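Uncharacterized protein (Bacillus cereus, PDB 4EUY) is of unknown function but has a thioredoxin-like fold with a CxxC disulfide, consistent with a role in thiol-disulfide exchange. Local coordinates at residues Q19-F24 against E51-L56; Y47-K52 against R98-F103. One frame throughout, in Å; residues are numbered along the deposited sequence.

Contact 1: Q19-F24 against E51-L56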
loop_
_atom_site.group_PDB
_atom_site.type_symbol
_atom_site.label_atom_id
_atom_site.label_comp_id
_atom_site.label_asym_id
_atom_site.label_seq_id
_atom_site.Cartn_x
_atom_site.Cartn_y
_atom_site.Cartn_z
ATOM N N GLN A 19 9.665 9.894 2.786
ATOM C CA GLN A 19 10.332 8.605 2.987
ATOM C C GLN A 19 9.598 7.377 2.444
ATOM O O GLN A 19 9.316 7.288 1.257
ATOM C CB GLN A 19 10.609 8.399 4.463
ATOM C CG GLN A 19 11.269 7.074 4.763
ATOM C CD GLN A 19 12.549 7.234 5.552
ATOM O OE1 GLN A 19 12.798 8.279 6.153
ATOM N NE2 GLN A 19 13.369 6.194 5.555
ATOM N N LEU A 20 9.273 6.413 3.301
ATOM C CA LEU A 20 8.581 5.200 2.856
ATOM C C LEU A 20 7.083 5.228 2.995
ATOM O O LEU A 20 6.577 5.423 4.080
ATOM C CB LEU A 20 9.148 4.064 3.675
ATOM C CG LEU A 20 9.066 2.631 3.198
ATOM C CD1 LEU A 20 9.424 2.508 1.739
ATOM C CD2 LEU A 20 9.934 1.735 4.040
ATOM N N VAL A 21 6.398 4.986 1.890
ATOM C CA VAL A 21 4.946 5.174 1.788
ATOM C C VAL A 21 4.281 4.087 0.987
ATOM O O VAL A 21 4.817 3.621 0.014
ATOM C CB VAL A 21 4.653 6.424 0.985
ATOM C CG1 VAL A 21 3.151 6.592 0.757
ATOM C CG2 VAL A 21 5.278 7.601 1.695
ATOM N N LEU A 22 3.084 3.728 1.374
ATOM C CA LEU A 22 2.462 2.570 0.821
ATOM C C LEU A 22 1.084 2.996 0.316
ATOM O O LEU A 22 0.292 3.574 1.079
ATOM C CB LEU A 22 2.368 1.486 1.911
ATOM C CG LEU A 22 1.572 0.257 1.476
ATOM C CD1 LEU A 22 1.603 -0.824 2.536
ATOM C CD2 LEU A 22 0.134 0.651 1.187
ATOM N N LEU A 23 0.790 2.733 -0.958
ATOM C CA LEU A 23 -0.551 3.026 -1.471
ATOM C C LEU A 23 -1.331 1.787 -1.499
ATOM O O LEU A 23 -0.856 0.749 -1.999
ATOM C CB LEU A 23 -0.529 3.539 -2.877
ATOM C CG LEU A 23 -0.484 5.049 -2.883
ATOM C CD1 LEU A 23 0.774 5.501 -2.149
ATOM C CD2 LEU A 23 -0.490 5.477 -4.341
ATOM N N PHE A 24 -2.522 1.882 -0.939
ATOM C CA PHE A 24 -3.453 0.788 -0.992
ATOM C C PHE A 24 -4.601 1.291 -1.857
ATOM O O PHE A 24 -5.315 2.288 -1.512
ATOM C CB PHE A 24 -3.942 0.396 0.401
ATOM C CG PHE A 24 -4.759 -0.856 0.404
ATOM C CD1 PHE A 24 -4.208 -2.061 0.786
ATOM C CD2 PHE A 24 -6.068 -0.840 -0.027
ATOM C CE1 PHE A 24 -4.958 -3.232 0.747
ATOM C CE2 PHE A 24 -6.833 -2.004 -0.045
ATOM C CZ PHE A 24 -6.276 -3.207 0.329
ATOM N N GLU A 51 4.077 5.213 5.818
ATOM C CA GLU A 51 2.907 6.030 5.696
ATOM C C GLU A 51 1.950 5.390 4.722
ATOM O O GLU A 51 2.311 5.046 3.590
ATOM C CB GLU A 51 3.267 7.435 5.235
ATOM C CG GLU A 51 2.125 8.115 4.492
ATOM C CD GLU A 51 2.047 9.630 4.686
ATOM O OE1 GLU A 51 3.118 10.223 5.034
ATOM O OE2 GLU A 51 0.900 10.190 4.463
ATOM N N LYS A 52 0.715 5.247 5.162
ATOM C CA LYS A 52 -0.300 4.681 4.309
ATOM C C LYS A 52 -1.142 5.784 3.697
ATOM O O LYS A 52 -1.552 6.771 4.374
ATOM C CB LYS A 52 -1.173 3.740 5.117
ATOM C CG LYS A 52 -2.325 3.096 4.365
ATOM C CD LYS A 52 -3.141 2.211 5.321
ATOM C CE LYS A 52 -3.894 3.021 6.395
ATOM N NZ LYS A 52 -4.663 4.190 5.842
ATOM N N ILE A 53 -1.381 5.609 2.405
ATOM C CA ILE A 53 -2.421 6.349 1.707
ATOM C C ILE A 53 -3.363 5.396 1.042
ATOM O O ILE A 53 -2.940 4.479 0.312
ATOM C CB ILE A 53 -1.846 7.255 0.626
ATOM C CG1 ILE A 53 -0.827 8.195 1.268
ATOM C CG2 ILE A 53 -2.975 8.059 -0.005
ATOM C CD1 ILE A 53 -0.263 9.243 0.340
ATOM N N GLU A 54 -4.649 5.611 1.277
ATOM C CA GLU A 54 -5.649 4.770 0.631
ATOM C C GLU A 54 -6.284 5.520 -0.479
ATOM O O GLU A 54 -6.703 6.666 -0.303
ATOM C CB GLU A 54 -6.720 4.383 1.616
ATOM C CG GLU A 54 -6.257 3.330 2.585
ATOM C CD GLU A 54 -7.277 3.036 3.647
ATOM O OE1 GLU A 54 -8.522 3.153 3.348
ATOM O OE2 GLU A 54 -6.819 2.701 4.778
ATOM N N ILE A 55 -6.414 4.862 -1.609
ATOM C CA ILE A 55 -7.201 5.448 -2.673
ATOM C C ILE A 55 -8.361 4.578 -3.006
ATOM O O ILE A 55 -8.153 3.422 -3.372
ATOM C CB ILE A 55 -6.394 5.574 -3.953
ATOM C CG1 ILE A 55 -5.164 6.450 -3.704
ATOM C CG2 ILE A 55 -7.277 6.156 -5.038
ATOM C CD1 ILE A 55 -4.197 6.518 -4.880
ATOM N N LEU A 56 -9.562 5.125 -2.929
ATOM C CA LEU A 56 -10.798 4.392 -3.309
ATOM C C LEU A 56 -11.255 4.839 -4.674
ATOM O O LEU A 56 -11.660 5.995 -4.844
ATOM C CB LEU A 56 -11.901 4.705 -2.311
ATOM C CG LEU A 56 -13.225 3.982 -2.397
ATOM C CD1 LEU A 56 -12.963 2.490 -2.473
ATOM C CD2 LEU A 56 -14.098 4.338 -1.192
#
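Val21, Leu23, Ile53 and Ile55 meet on one face of two parallel neighbouring strands, 20-24 and 51-56. Val21 CG1 comes within 4.3 Å of Ile53 CG1. Leu23, on the same face as Val21, reaches two residues: its CD1 approaches Ile53 CB, and its CD2 meets Ile55 CD1, 3.9 Å away. Val21 CG1 (chi1 175°) and Glu51 CG both stand anti to the backbone N, and the two side chains run side by side, with Val21 CG2 4.1 Å from Glu51 CB.

Beneath the side chains five backbone hydrogen bonds pass between the strands. Leu22 donates to Glu51 O and accepts from Ile53 N at a nearly straight 174°; Phe24 repeats the pattern with Ile53 O and Ile55 N, so Leu22 and Phe24 each use both N and O toward 51-56, while Leu20 offers O alone. Glu51 N to Leu20 O, 3.1 Å, begins the series. At the polar edge on the other face, Lys52 NZ forms a salt bridge with Glu54 OE2 at 2.8 Å, approaching from above the carboxylate plane.

This is the parallel pair of a beta-alpha-beta unit. Its connecting helix 31-45 covers Leu22 and Phe24 through Val40 and Leu37, while strand 74-79 runs antiparallel along the far side of 20-27.

Contact 2: Y47-K52 against R98-F103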
loop_
_atom_site.group_PDB
_atom_site.type_symbol
_atom_site.label_atom_id
_atom_site.label_comp_id
_atom_site.label_asym_id
_atom_site.label_seq_id
_atom_site.Cartn_x
_atom_site.Cartn_y
_atom_site.Cartn_z
ATOM N N TYR A 47 5.422 -1.213 12.033
ATOM C CA TYR A 47 6.321 -0.352 11.276
ATOM C C TYR A 47 5.728 1.049 11.202
ATOM O O TYR A 47 4.994 1.389 10.260
ATOM C CB TYR A 47 6.569 -0.941 9.864
ATOM C CG TYR A 47 7.017 -2.402 9.875
ATOM C CD1 TYR A 47 8.325 -2.744 10.171
ATOM C CD2 TYR A 47 6.124 -3.437 9.614
ATOM C CE1 TYR A 47 8.740 -4.064 10.216
ATOM C CE2 TYR A 47 6.536 -4.762 9.650
ATOM C CZ TYR A 47 7.848 -5.063 9.961
ATOM O OH TYR A 47 8.284 -6.360 10.014
ATOM N N ASN A 48 6.051 1.846 12.208
ATOM C CA ASN A 48 5.580 3.228 12.355
ATOM C C ASN A 48 6.009 4.134 11.177
ATOM O O ASN A 48 5.257 5.022 10.742
ATOM C CB ASN A 48 6.109 3.795 13.705
ATOM N N TYR A 49 7.212 3.878 10.656
ATOM C CA TYR A 49 7.848 4.712 9.606
ATOM C C TYR A 49 7.316 4.538 8.188
ATOM O O TYR A 49 7.882 5.100 7.231
ATOM C CB TYR A 49 9.376 4.476 9.576
ATOM C CG TYR A 49 9.842 3.074 9.161
ATOM C CD1 TYR A 49 10.100 2.768 7.835
ATOM C CD2 TYR A 49 10.067 2.078 10.123
ATOM C CE1 TYR A 49 10.527 1.495 7.470
ATOM C CE2 TYR A 49 10.506 0.810 9.772
ATOM C CZ TYR A 49 10.731 0.513 8.444
ATOM O OH TYR A 49 11.161 -0.756 8.082
ATOM N N VAL A 50 6.265 3.735 8.051
ATOM C CA VAL A 50 5.547 3.651 6.800
ATOM C C VAL A 50 4.300 4.478 6.894
ATOM O O VAL A 50 3.592 4.472 7.913
ATOM C CB VAL A 50 5.186 2.224 6.464
ATOM C CG1 VAL A 50 4.533 2.158 5.087
ATOM C CG2 VAL A 50 6.461 1.400 6.552
ATOM N N GLU A 51 4.077 5.213 5.818
ATOM C CA GLU A 51 2.907 6.030 5.696
ATOM C C GLU A 51 1.950 5.390 4.722
ATOM O O GLU A 51 2.311 5.046 3.590
ATOM C CB GLU A 51 3.267 7.435 5.235
ATOM C CG GLU A 51 2.125 8.115 4.492
ATOM C CD GLU A 51 2.047 9.630 4.686
ATOM O OE1 GLU A 51 3.118 10.223 5.034
ATOM O OE2 GLU A 51 0.900 10.190 4.463
ATOM N N LYS A 52 0.715 5.247 5.162
ATOM C CA LYS A 52 -0.300 4.681 4.309
ATOM C C LYS A 52 -1.142 5.784 3.697
ATOM O O LYS A 52 -1.552 6.771 4.374
ATOM C CB LYS A 52 -1.173 3.740 5.117
ATOM C CG LYS A 52 -2.325 3.096 4.365
ATOM C CD LYS A 52 -3.141 2.211 5.321
ATOM C CE LYS A 52 -3.894 3.021 6.395
ATOM N NZ LYS A 52 -4.663 4.190 5.842
ATOM N N ARG A 98 9.013 -8.121 4.239
ATOM C CA ARG A 98 10.460 -8.266 4.146
ATOM C C ARG A 98 10.931 -7.028 3.442
ATOM O O ARG A 98 11.906 -6.410 3.845
ATOM C CB ARG A 98 10.880 -9.530 3.415
ATOM C CG ARG A 98 10.103 -10.768 3.884
ATOM C CD ARG A 98 10.656 -12.080 3.345
ATOM N NE ARG A 98 12.013 -12.263 3.869
ATOM C CZ ARG A 98 12.745 -13.369 3.749
ATOM N NH1 ARG A 98 13.976 -13.403 4.279
ATOM N NH2 ARG A 98 12.257 -14.433 3.108
ATOM N N THR A 99 10.174 -6.593 2.446
ATOM C CA THR A 99 10.581 -5.400 1.736
ATOM C C THR A 99 10.615 -4.231 2.666
ATOM O O THR A 99 11.600 -3.494 2.691
ATOM C CB THR A 99 9.668 -5.088 0.588
ATOM O OG1 THR A 99 9.570 -6.279 -0.184
ATOM C CG2 THR A 99 10.274 -3.931 -0.262
ATOM N N ILE A 100 9.570 -4.075 3.469
ATOM C CA ILE A 100 9.574 -2.943 4.391
ATOM C C ILE A 100 10.810 -3.028 5.291
ATOM O O ILE A 100 11.517 -2.041 5.518
ATOM C CB ILE A 100 8.330 -2.894 5.272
ATOM C CG1 ILE A 100 7.066 -2.600 4.416
ATOM C CG2 ILE A 100 8.562 -1.849 6.363
ATOM C CD1 ILE A 100 5.752 -2.914 5.095
ATOM N N GLN A 101 11.081 -4.247 5.746
ATOM C CA GLN A 101 12.144 -4.491 6.666
ATOM C C GLN A 101 13.465 -4.012 6.122
ATOM O O GLN A 101 14.364 -3.673 6.890
ATOM C CB GLN A 101 12.190 -5.971 7.014
ATOM C CG GLN A 101 11.218 -6.309 8.121
ATOM C CD GLN A 101 11.075 -7.790 8.348
ATOM O OE1 GLN A 101 11.033 -8.560 7.409
ATOM N NE2 GLN A 101 10.981 -8.196 9.602
ATOM N N LEU A 102 13.596 -3.935 4.807
ATOM C CA LEU A 102 14.879 -3.540 4.260
ATOM C C LEU A 102 15.127 -2.115 4.618
ATOM O O LEU A 102 16.218 -1.635 4.375
ATOM C CB LEU A 102 14.915 -3.624 2.750
ATOM C CG LEU A 102 15.242 -4.981 2.191
ATOM C CD1 LEU A 102 14.000 -5.857 2.185
ATOM C CD2 LEU A 102 15.781 -4.746 0.796
ATOM N N PHE A 103 14.174 -1.484 5.265
ATOM C CA PHE A 103 14.393 -0.156 5.758
ATOM C C PHE A 103 14.492 0.062 7.276
ATOM O O PHE A 103 14.625 1.150 7.800
ATOM C CB PHE A 103 13.354 0.709 5.096
ATOM C CG PHE A 103 13.472 0.727 3.614
ATOM C CD1 PHE A 103 14.361 1.564 2.985
ATOM C CD2 PHE A 103 12.706 -0.112 2.854
ATOM C CE1 PHE A 103 14.473 1.580 1.619
ATOM C CE2 PHE A 103 12.808 -0.097 1.485
ATOM C CZ PHE A 103 13.698 0.748 0.866
#
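Ile100, near the end of the C-terminal helix, lies against two tyrosines, Tyr47 and Tyr49, from the turn that leads into strand 50-57. Its CG2 methyl does most of the touching. It sits over one face of the Tyr47 ring, 4.2 Å from the centroid and 25° off the normal, a CH-pi contact displaced toward the CG side of the ring. The same methyl approaches Tyr49 CZ at 3.8 Å and meets Val50 CG2 at 3.9 Å, so one branch of the isoleucine serves three residues of the turn. With CG2 anti to the backbone N, this branch is the one directed at the tyrosines.

Tyr47 and Tyr49 are the first and third residues of a type I beta turn, Tyr47 to Val50, which links helix 31-45 to strand 50-57. In this thioredoxin-like fold the turn faces the last helix, 93-101, and Leu44 of the earlier helix also reaches Ile100 and Val50.

The Tyr49 hydroxyl donates a hydrogen bond to Ile100 O, 2.9 Å away. The carbonyl oxygen lies in the plane of the phenol ring at its edge, whereas the hydroxyl stands 61° out of the carbonyl plane. Tyr49 CG occupies the position between its backbone N and carbonyl carbon, chi1 65°, and from there the ring extends to the helix end. The Phe103 side chain runs across that of Tyr49 at about a right angle and touches it through CB, 3.8 Å from Tyr49 CE1.

Beyond Ile100, the Gln101 chain crosses Tyr47 obliquely, its CG 3.9 Å from Tyr47 CE1. The amide plane is turned steeply against the ring, and Tyr47 OH is hydrogen-bonded to Glu97 OE2, one helical turn before Gln101.

In the fold
Contacts 1 and 2 have centres 11 Å apart, and their segments overlap at Glu51 and Lys52 on strand 50-57, an outermost strand of the sheet. Along the chain, strand 20-27 comes first, helix 31-45 follows, then the turn of contact 2 leads straight into the second strand of contact 1; helix 93-101, the last helix, comes much later, with Phe103 just beyond it. Leu20 joins the two physically: its CD2 lies 3.5 Å from both Tyr49 CE1 and Phe103 CD2. Contact 1 thus ties together the beta-alpha-beta unit 20-57, which carries the Cys30-Cys33 disulfide, and contact 2 docks the C-terminal helix against the start of its second strand.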